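Local coordinates for protein CG4930 (Drosophila melanogaster, PDB 3ISM) that binds and inhibits the nuclease EndoG, and is probably built from two related helical domains that resemble the C-terminal domain of Ku, at residues I256-L259 against L260-T264; R300-V303 against L304-L308. The protein carries 1 engineered substitution. One frame throughout, in Å; residues are numbered along the deposited sequence.

Overall arrangement
Both interactions are local. Each joins residues a few positions apart near the end of a helix, and neither closes a long loop. Interaction 1 comes first along the chain, where helix 238-261 gives way to a turn. Helix 267-287 follows, and then helix 290-305 ends in interaction 2, just before helix 309-317. The two contacts lie in series, so they neither nest nor cross. Their centres are about 11 Å apart, and they touch, mostly through side chains. The Phe261 ring packs on the Glu302 carbonyl oxygen and on the side chains of Lys306 and Leu308, and Trp257 on the Glu302 side chain. The two helix ends are thereby tied together in this all-helical half.

Interaction 1 (I256-L259 against L260-T264); sequences IWKL and LFDGT
Trp257 offers one face of its indole to the Phe261 ring, one turn on, in an edge-to-face aromatic pair at the C-terminal end of helix 238-261. The five-membered ring of Trp257 and the Phe261 ring have centroids 4.8 Å apart, with planes at 56°. Phe261 CD2 makes the approach and lies 3.7 Å from Trp257 CD1. The indole CG stands anti to the backbone N (chi1 -154°), which turns the ring toward the helix end. Leu260 CB lies over the centre of one face of the Phe261 ring. Ile256 and Leu260 extend alongside each other, with Ile256 CG2 4.0 Å from Leu260 CD1. Both side chains also meet helix 267-287, while Leu260 and Phe261 reach Leu299 of helix 290-305. Leu260 N still makes a regular helical bond to Ile256 O at 3.1 Å. Phe261 N is shared weakly between Trp257 O and Lys258 O as the helix frays. Asp262 N bonds to Lys258 O at 3.0 Å. The side chains of this pair form no salt bridge, for Lys258 NZ stays 6.2 Å from Asp262 OD1. They touch instead through Lys258 CG, 3.3 Å from Asp262 OD2.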
ATOM      1  N   ILE C 256      13.954 -10.157  45.129  1.00 38.01           N
ATOM      2  CA  ILE C 256      15.402 -10.151  44.885  1.00 37.32           C
ATOM      3  C   ILE C 256      16.140  -9.606  46.118  1.00 36.77           C
ATOM      4  O   ILE C 256      17.122 -10.193  46.577  1.00 36.58           O
ATOM      5  CB  ILE C 256      15.770  -9.319  43.616  1.00 37.37           C
ATOM      6  CG1 ILE C 256      15.268 -10.014  42.344  1.00 37.47           C
ATOM      7  CG2 ILE C 256      17.283  -9.088  43.518  1.00 37.20           C
ATOM      8  CD1 ILE C 256      15.365  -9.165  41.071  1.00 37.13           C
ATOM      9  N   TRP C 257      15.631  -8.497  46.654  1.00 36.07           N
ATOM     10  CA  TRP C 257      16.158  -7.880  47.866  1.00 35.55           C
ATOM     11  C   TRP C 257      15.996  -8.783  49.100  1.00 35.25           C
ATOM     12  O   TRP C 257      16.806  -8.718  50.020  1.00 35.22           O
ATOM     13  CB  TRP C 257      15.501  -6.516  48.105  1.00 35.19           C
ATOM     14  CG  TRP C 257      16.353  -5.557  48.896  1.00 35.03           C
ATOM     15  CD1 TRP C 257      16.502  -5.516  50.255  1.00 34.57           C
ATOM     16  CD2 TRP C 257      17.166  -4.496  48.373  1.00 34.67           C
ATOM     17  NE1 TRP C 257      17.358  -4.503  50.609  1.00 34.23           N
ATOM     18  CE2 TRP C 257      17.781  -3.859  49.476  1.00 34.52           C
ATOM     19  CE3 TRP C 257      17.440  -4.024  47.082  1.00 34.24           C
ATOM     20  CZ2 TRP C 257      18.649  -2.773  49.327  1.00 34.60           C
ATOM     21  CZ3 TRP C 257      18.301  -2.943  46.934  1.00 34.46           C
ATOM     22  CH2 TRP C 257      18.897  -2.331  48.053  1.00 34.76           C
ATOM     23  N   LYS C 258      14.955  -9.615  49.114  1.00 34.92           N
ATOM     24  CA  LYS C 258      14.772 -10.606  50.181  1.00 34.57           C
ATOM     25  C   LYS C 258      15.762 -11.762  50.039  1.00 34.19           C
ATOM     26  O   LYS C 258      16.488 -12.081  50.982  1.00 33.95           O
ATOM     27  CB  LYS C 258      13.334 -11.144  50.209  1.00 34.73           C
ATOM     28  CG  LYS C 258      12.484 -10.662  51.382  1.00 34.89           C
ATOM     29  CD  LYS C 258      11.643  -9.445  51.037  1.00 35.38           C
ATOM     30  CE  LYS C 258      10.746  -9.053  52.208  1.00 36.11           C
ATOM     31  NZ  LYS C 258       9.700  -8.080  51.795  1.00 36.07           N
ATOM     32  N   LEU C 259      15.788 -12.367  48.848  1.00 33.72           N
ATOM     33  CA  LEU C 259      16.668 -13.499  48.529  1.00 33.21           C
ATOM     34  C   LEU C 259      18.131 -13.246  48.895  1.00 32.95           C
ATOM     35  O   LEU C 259      18.836 -14.149  49.357  1.00 32.75           O
ATOM     36  CB  LEU C 259      16.576 -13.831  47.034  1.00 33.02           C
ATOM     37  CG  LEU C 259      15.365 -14.624  46.531  1.00 33.00           C
ATOM     38  CD1 LEU C 259      15.042 -14.264  45.073  1.00 32.37           C
ATOM     39  CD2 LEU C 259      15.583 -16.126  46.692  1.00 31.76           C
ATOM     40  N   LEU C 260      18.565 -12.007  48.689  1.00 32.60           N
ATOM     41  CA  LEU C 260      19.951 -11.614  48.878  1.00 32.22           C
ATOM     42  C   LEU C 260      20.251 -11.032  50.263  1.00 32.24           C
ATOM     43  O   LEU C 260      21.379 -11.139  50.747  1.00 32.16           O
ATOM     44  CB  LEU C 260      20.345 -10.598  47.801  1.00 32.09           C
ATOM     45  CG  LEU C 260      20.440 -11.038  46.339  1.00 31.17           C
ATOM     46  CD1 LEU C 260      20.693  -9.824  45.481  1.00 30.96           C
ATOM     47  CD2 LEU C 260      21.528 -12.083  46.120  1.00 30.30           C
ATOM     48  N   PHE C 261      19.255 -10.412  50.896  1.00 32.26           N
ATOM     49  CA  PHE C 261      19.508  -9.631  52.110  1.00 32.38           C
ATOM     50  C   PHE C 261      18.656  -9.962  53.346  1.00 32.58           C
ATOM     51  O   PHE C 261      18.623  -9.176  54.298  1.00 32.63           O
ATOM     52  CB  PHE C 261      19.450  -8.125  51.803  1.00 32.25           C
ATOM     53  CG  PHE C 261      20.290  -7.712  50.628  1.00 32.15           C
ATOM     54  CD1 PHE C 261      21.676  -7.814  50.676  1.00 31.98           C
ATOM     55  CD2 PHE C 261      19.695  -7.225  49.470  1.00 32.37           C
ATOM     56  CE1 PHE C 261      22.456  -7.439  49.590  1.00 31.99           C
ATOM     57  CE2 PHE C 261      20.467  -6.844  48.377  1.00 32.12           C
ATOM     58  CZ  PHE C 261      21.851  -6.953  48.437  1.00 32.20           C
ATOM     59  N   ASP C 262      17.983 -11.114  53.344  1.00 32.81           N
ATOM     60  CA  ASP C 262      17.295 -11.597  54.551  1.00 32.99           C
ATOM     61  C   ASP C 262      18.320 -12.056  55.589  1.00 33.08           C
ATOM     62  O   ASP C 262      18.064 -12.019  56.793  1.00 33.00           O
ATOM     63  CB  ASP C 262      16.320 -12.738  54.230  1.00 33.01           C
ATOM     64  CG  ASP C 262      14.982 -12.241  53.686  1.00 33.34           C
ATOM     65  OD1 ASP C 262      14.557 -11.120  54.047  1.00 33.88           O
ATOM     66  OD2 ASP C 262      14.350 -12.980  52.898  1.00 33.21           O
ATOM     67  N   GLY C 263      19.476 -12.488  55.093  1.00 33.21           N
ATOM     68  CA  GLY C 263      20.630 -12.840  55.911  1.00 33.51           C
ATOM     69  C   GLY C 263      21.828 -12.941  54.987  1.00 33.70           C
ATOM     70  O   GLY C 263      22.046 -12.059  54.150  1.00 33.68           O
ATOM     71  N   THR C 264      22.605 -14.011  55.134  1.00 33.85           N
ATOM     72  CA  THR C 264      23.653 -14.338  54.171  1.00 34.08           C
ATOM     73  C   THR C 264      23.082 -15.353  53.183  1.00 34.29           C
ATOM     74  O   THR C 264      22.750 -16.474  53.569  1.00 34.18           O
ATOM     75  CB  THR C 264      24.914 -14.904  54.851  1.00 34.10           C
ATOM     76  OG1 THR C 264      25.329 -14.023  55.900  1.00 34.15           O
ATOM     77  CG2 THR C 264      26.047 -15.056  53.841  1.00 34.13           C
TER

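Interaction 2 (R300-V303 against L304-L308); sequences RDEV and LTKEL
Thr305 OG1 bonds to Asp301 O at 2.6 Å, one turn back near the C-terminal end of helix 290-305. The helix closes in a Schellman-type C-cap. After it, Glu307 breaks from helical geometry with a positive phi, Leu308 N bonds back to Val303 O at 2.8 Å, nearly in line with the carbonyl, and Val303 packs on Leu308. Thr305 N also bonds to Asp301 O, and the two donors approach from either side of the carbonyl plane. Glu302 and Lys306 run alongside each other. Their salt bridge is long, with Glu302 OE2 3.8 Å from Lys306 NZ. Arg300 CG lies 3.8 Å from Leu304 CD1, and the two side chains pass at a slant. Beyond these pairs, Arg300 clasps Asp301 OD1 with NE and NH2, each at 2.9 Å. A bend at chi3 (74°) folds the arginine back to its neighbour, and NH1 bonds to Phe342 O. With an alanine here, the Asp301 carboxylate would probably lose its charged mate, Phe342 O this donor and Leu304 CD1 its contact with the arginine chain. Leu308 is also the N-cap of helix 309-317. Val303 packs on Phe311 of that helix, and Arg300, Val303 and Leu304 on Trp312. Within the cap, Val303 CG1 lies 3.9 Å from Leu308 CB.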
ATOM      1  N   ARG C 300      23.479  -2.887  43.474  1.00 30.61           N
ATOM      2  CA  ARG C 300      24.936  -3.062  43.397  1.00 30.63           C
ATOM      3  C   ARG C 300      25.649  -2.586  44.664  1.00 30.66           C
ATOM      4  O   ARG C 300      26.502  -3.293  45.204  1.00 30.46           O
ATOM      5  CB  ARG C 300      25.519  -2.323  42.189  1.00 30.64           C
ATOM      6  CG  ARG C 300      27.055  -2.221  42.212  1.00 29.85           C
ATOM      7  CD  ARG C 300      27.569  -1.102  41.336  1.00 27.81           C
ATOM      8  NE  ARG C 300      27.330   0.199  41.943  1.00 26.74           N
ATOM      9  CZ  ARG C 300      27.780   1.352  41.458  1.00 26.40           C
ATOM     10  NH1 ARG C 300      28.501   1.377  40.343  1.00 25.51           N
ATOM     11  NH2 ARG C 300      27.504   2.485  42.097  1.00 26.11           N
ATOM     12  N   ASP C 301      25.285  -1.388  45.123  1.00 30.86           N
ATOM     13  CA  ASP C 301      25.864  -0.790  46.335  1.00 30.91           C
ATOM     14  C   ASP C 301      25.590  -1.629  47.585  1.00 30.95           C
ATOM     15  O   ASP C 301      26.428  -1.706  48.484  1.00 30.74           O
ATOM     16  CB  ASP C 301      25.343   0.641  46.537  1.00 30.77           C
ATOM     17  CG  ASP C 301      25.845   1.612  45.474  1.00 30.96           C
ATOM     18  OD1 ASP C 301      26.596   1.185  44.561  1.00 31.77           O
ATOM     19  OD2 ASP C 301      25.483   2.807  45.547  1.00 29.71           O
ATOM     20  N   GLU C 302      24.416  -2.255  47.630  1.00 31.06           N
ATOM     21  CA  GLU C 302      24.062  -3.153  48.726  1.00 31.29           C
ATOM     22  C   GLU C 302      24.756  -4.519  48.607  1.00 31.11           C
ATOM     23  O   GLU C 302      25.094  -5.136  49.620  1.00 30.89           O
ATOM     24  CB  GLU C 302      22.540  -3.304  48.831  1.00 31.24           C
ATOM     25  CG  GLU C 302      22.044  -3.790  50.202  1.00 32.31           C
ATOM     26  CD  GLU C 302      22.560  -2.954  51.367  1.00 33.45           C
ATOM     27  OE1 GLU C 302      22.580  -1.708  51.258  1.00 33.40           O
ATOM     28  OE2 GLU C 302      22.942  -3.550  52.400  1.00 34.32           O
ATOM     29  N   VAL C 303      24.961  -4.983  47.372  1.00 30.95           N
ATOM     30  CA  VAL C 303      25.727  -6.207  47.109  1.00 30.81           C
ATOM     31  C   VAL C 303      27.172  -6.035  47.610  1.00 30.86           C
ATOM     32  O   VAL C 303      27.737  -6.932  48.248  1.00 30.40           O
ATOM     33  CB  VAL C 303      25.695  -6.595  45.595  1.00 30.75           C
ATOM     34  CG1 VAL C 303      26.840  -7.529  45.229  1.00 30.99           C
ATOM     35  CG2 VAL C 303      24.360  -7.230  45.231  1.00 30.99           C
ATOM     36  N   LEU C 304      27.738  -4.859  47.337  1.00 30.96           N
ATOM     37  CA  LEU C 304      29.101  -4.518  47.744  1.00 31.03           C
ATOM     38  C   LEU C 304      29.248  -4.162  49.233  1.00 31.34           C
ATOM     39  O   LEU C 304      30.324  -4.345  49.809  1.00 31.26           O
ATOM     40  CB  LEU C 304      29.643  -3.391  46.862  1.00 30.89           C
ATOM     41  CG  LEU C 304      29.745  -3.704  45.361  1.00 30.34           C
ATOM     42  CD1 LEU C 304      30.051  -2.448  44.565  1.00 29.83           C
ATOM     43  CD2 LEU C 304      30.762  -4.806  45.050  1.00 29.50           C
ATOM     44  N   THR C 305      28.186  -3.656  49.861  1.00 31.55           N
ATOM     45  CA  THR C 305      28.245  -3.394  51.309  1.00 31.80           C
ATOM     46  C   THR C 305      28.159  -4.710  52.102  1.00 32.02           C
ATOM     47  O   THR C 305      28.863  -4.895  53.092  1.00 32.17           O
ATOM     48  CB  THR C 305      27.170  -2.378  51.780  1.00 31.76           C
ATOM     49  OG1 THR C 305      27.209  -1.214  50.943  1.00 31.47           O
ATOM     50  CG2 THR C 305      27.420  -1.944  53.229  1.00 31.72           C
ATOM     51  N   LYS C 306      27.323  -5.633  51.633  1.00 32.41           N
ATOM     52  CA  LYS C 306      27.169  -6.949  52.260  1.00 32.65           C
ATOM     53  C   LYS C 306      28.274  -7.934  51.862  1.00 32.73           C
ATOM     54  O   LYS C 306      28.282  -9.080  52.330  1.00 32.76           O
ATOM     55  CB  LYS C 306      25.796  -7.543  51.919  1.00 32.82           C
ATOM     56  CG  LYS C 306      24.625  -6.834  52.586  1.00 33.38           C
ATOM     57  CD  LYS C 306      24.229  -7.513  53.882  1.00 34.40           C
ATOM     58  CE  LYS C 306      23.289  -6.642  54.693  1.00 35.54           C
ATOM     59  NZ  LYS C 306      24.031  -5.593  55.458  1.00 36.38           N
ATOM     60  N   GLU C 307      29.191  -7.478  51.004  1.00 32.66           N
ATOM     61  CA  GLU C 307      30.319  -8.277  50.496  1.00 32.77           C
ATOM     62  C   GLU C 307      29.891  -9.531  49.731  1.00 32.56           C
ATOM     63  O   GLU C 307      30.511 -10.593  49.858  1.00 32.53           O
ATOM     64  CB  GLU C 307      31.306  -8.653  51.613  1.00 32.90           C
ATOM     65  CG  GLU C 307      31.868  -7.476  52.382  1.00 33.60           C
ATOM     66  CD  GLU C 307      33.296  -7.705  52.820  1.00 34.00           C
ATOM     67  OE1 GLU C 307      33.536  -8.535  53.730  1.00 33.63           O
ATOM     68  OE2 GLU C 307      34.182  -7.041  52.244  1.00 34.76           O
ATOM     69  N   LEU C 308      28.842  -9.396  48.927  1.00 32.17           N
ATOM     70  CA  LEU C 308      28.380 -10.492  48.085  1.00 32.19           C
ATOM     71  C   LEU C 308      29.167 -10.502  46.776  1.00 32.02           C
ATOM     72  O   LEU C 308      28.604 -10.355  45.683  1.00 32.32           O
ATOM     73  CB  LEU C 308      26.868 -10.390  47.840  1.00 32.02           C
ATOM     74  CG  LEU C 308      25.992 -10.433  49.103  1.00 32.29           C
ATOM     75  CD1 LEU C 308      24.501 -10.442  48.749  1.00 32.18           C
ATOM     76  CD2 LEU C 308      26.348 -11.622  50.015  1.00 31.27           C
TER